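PDB 2D2R: isoprenyl transferase from Helicobacter pylori, which catalyses the condensation of isopentenyl diphosphate with an allylic diphosphate, building the long undecaprenyl chain as a magnesium-dependent homodimer. Local coordinates for residues F105-D110 and Q124-T129. Residues are numbered along the deposited sequence; the frame is centred on the assembly and turned at random.
Sequences FRAIGD and QLENDT
Phe105 on the strand meets Leu125, Glu126 and Thr129 on the helix within the beta-alpha-beta unit formed by strand 104-108, helix 116-129 and strand 136-140. Leu125 lays CD2 over one face of the Phe105 ring, 3.7 Å from its centroid, a CH-pi contact, while its CG packs 3.6 Å from CD2 of Phe105. A branched aliphatic chain suits this place because one methyl covers the face while CB and CG pack against the CD2 corner. Phe105 turns CG anti to its own N (chi1 172°), which lays the ring along the strand, with Ala107 N off the rim of the face opposite Leu125 CD2.

Strand 104-108 is an outermost strand of the chain's parallel sheet. Arg106 and Ile108 form backbone hydrogen bonds with the neighbouring strand 136-140 and the residues just after it, whereas the amides of Phe105 and Ala107 turn to the helix. Thr129 carries its hydroxyl directly on CB, close to the helix backbone, and OG1 accepts from Phe105 N at 2.7 Å in a bond close to straight. Glu126 has the reach for the second amide: its chain is extended beyond CG, Glu126 CG lies 3.4 Å from Phe105 O, and OE1 accepts from Ala107 N at 3.0 Å in a nearly straight bond (173°). The amide comes to the anti side of OE1, 26° out of the carboxylate plane. Ala107, with its small side chain, fits beside this carboxylate. A water donates to both Phe105 O and Glu126 O, joining the two backbones.

Farther out, Leu91 and Tyr98 of helix 80-100 touch both Phe105 and Leu125, Tyr98 meeting the Phe105 ring edge-to-face, so the apolar pair is buried between helices and sheet. Arg106 sends its CB away from helix 116-129, and its long chain carries NH2 to the carbonyl oxygens of Asp179 and Arg181.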
loop_
_atom_site.group_PDB
_atom_site.type_symbol
_atom_site.label_atom_id
_atom_site.label_comp_id
_atom_site.label_asym_id
_atom_site.label_seq_id
_atom_site.Cartn_x
_atom_site.Cartn_y
_atom_site.Cartn_z
ATOM N N PHE A 105 19.496 13.784 7.681
ATOM C CA PHE A 105 18.323 13.462 8.464
ATOM C C PHE A 105 17.034 14.114 8.004
ATOM O O PHE A 105 16.978 15.293 7.721
ATOM C CB PHE A 105 18.555 13.814 9.936
ATOM C CG PHE A 105 17.322 13.692 10.793
ATOM C CD1 PHE A 105 16.808 12.434 11.138
ATOM C CD2 PHE A 105 16.661 14.833 11.237
ATOM C CE1 PHE A 105 15.659 12.329 11.912
ATOM C CE2 PHE A 105 15.505 14.741 12.012
ATOM C CZ PHE A 105 15.006 13.479 12.350
ATOM N N ARG A 106 15.971 13.330 7.922
ATOM C CA ARG A 106 14.702 13.904 7.534
ATOM C C ARG A 106 13.579 13.265 8.338
ATOM O O ARG A 106 13.619 12.079 8.598
ATOM C CB ARG A 106 14.487 13.689 6.038
ATOM C CG ARG A 106 13.436 14.586 5.414
ATOM C CD ARG A 106 13.780 14.854 3.918
ATOM N NE ARG A 106 12.563 15.117 3.165
ATOM C CZ ARG A 106 12.514 15.324 1.853
ATOM N NH1 ARG A 106 13.624 15.315 1.127
ATOM N NH2 ARG A 106 11.339 15.510 1.261
ATOM N N ALA A 107 12.635 14.081 8.789
ATOM C CA ALA A 107 11.458 13.614 9.516
ATOM C C ALA A 107 10.228 13.786 8.624
ATOM O O ALA A 107 10.130 14.784 7.883
ATOM C CB ALA A 107 11.246 14.460 10.785
ATOM N N ILE A 108 9.303 12.815 8.692
ATOM C CA ILE A 108 8.043 12.888 7.982
ATOM C C ILE A 108 6.970 12.514 8.978
ATOM O O ILE A 108 7.207 11.787 9.943
ATOM C CB ILE A 108 7.993 11.960 6.708
ATOM C CG1 ILE A 108 8.134 10.479 7.054
ATOM C CG2 ILE A 108 9.089 12.397 5.736
ATOM C CD1 ILE A 108 8.072 9.554 5.798
ATOM N N GLY A 109 5.789 13.060 8.779
ATOM C CA GLY A 109 4.716 12.802 9.699
ATOM C C GLY A 109 4.138 14.155 10.008
ATOM O O GLY A 109 4.605 15.163 9.469
ATOM N N ASP A 110 3.124 14.179 10.852
ATOM C CA ASP A 110 2.478 15.409 11.267
ATOM C C ASP A 110 3.258 16.060 12.442
ATOM O O ASP A 110 2.898 15.843 13.606
ATOM C CB ASP A 110 1.088 15.069 11.752
ATOM C CG ASP A 110 0.224 16.282 11.951
ATOM O OD1 ASP A 110 0.723 17.442 11.885
ATOM O OD2 ASP A 110 -0.977 16.048 12.193
ATOM N N GLN A 124 16.193 21.300 13.576
ATOM C CA GLN A 124 17.619 21.567 13.629
ATOM C C GLN A 124 18.496 20.441 13.166
ATOM O O GLN A 124 19.520 20.682 12.526
ATOM C CB GLN A 124 18.028 22.003 15.034
ATOM C CG GLN A 124 17.524 23.403 15.371
ATOM C CD GLN A 124 18.656 24.366 15.621
ATOM O OE1 GLN A 124 19.474 24.165 16.532
ATOM N NE2 GLN A 124 18.718 25.414 14.816
ATOM N N LEU A 125 18.127 19.203 13.471
ATOM C CA LEU A 125 18.976 18.107 13.018
ATOM C C LEU A 125 18.891 18.082 11.497
ATOM O O LEU A 125 19.843 17.704 10.828
ATOM C CB LEU A 125 18.526 16.771 13.608
ATOM C CG LEU A 125 19.422 15.555 13.391
ATOM C CD1 LEU A 125 20.804 15.820 13.947
ATOM C CD2 LEU A 125 18.814 14.346 14.096
ATOM N N GLU A 126 17.745 18.513 10.970
ATOM C CA GLU A 126 17.529 18.568 9.523
ATOM C C GLU A 126 18.464 19.605 8.912
ATOM O O GLU A 126 19.229 19.297 8.001
ATOM C CB GLU A 126 16.068 18.896 9.211
ATOM C CG GLU A 126 15.139 17.674 9.358
ATOM C CD GLU A 126 13.685 17.983 9.041
ATOM O OE1 GLU A 126 12.983 17.078 8.515
ATOM O OE2 GLU A 126 13.241 19.128 9.328
ATOM N N ASN A 127 18.407 20.823 9.438
ATOM C CA ASN A 127 19.272 21.914 8.986
ATOM C C ASN A 127 20.715 21.423 8.972
ATOM O O ASN A 127 21.388 21.437 7.937
ATOM C CB ASN A 127 19.177 23.114 9.952
ATOM C CG ASN A 127 18.234 24.223 9.455
ATOM O OD1 ASN A 127 17.011 24.131 9.576
ATOM N ND2 ASN A 127 18.814 25.278 8.891
ATOM N N ASP A 128 21.170 20.963 10.129
ATOM C CA ASP A 128 22.534 20.500 10.317
ATOM C C ASP A 128 23.060 19.397 9.423
ATOM O O ASP A 128 24.271 19.299 9.190
ATOM C CB ASP A 128 22.705 20.068 11.766
ATOM C CG ASP A 128 22.737 21.249 12.725
ATOM O OD1 ASP A 128 22.114 22.300 12.433
ATOM O OD2 ASP A 128 23.383 21.112 13.786
ATOM N N THR A 129 22.160 18.559 8.925
ATOM C CA THR A 129 22.568 17.434 8.107
ATOM C C THR A 129 22.225 17.577 6.630
ATOM O O THR A 129 22.626 16.752 5.820
ATOM C CB THR A 129 21.905 16.165 8.636
ATOM O OG1 THR A 129 20.497 16.243 8.373
ATOM C CG2 THR A 129 22.112 16.051 10.142
HETATM O O HOH W 1 18.220 17.241 6.156
#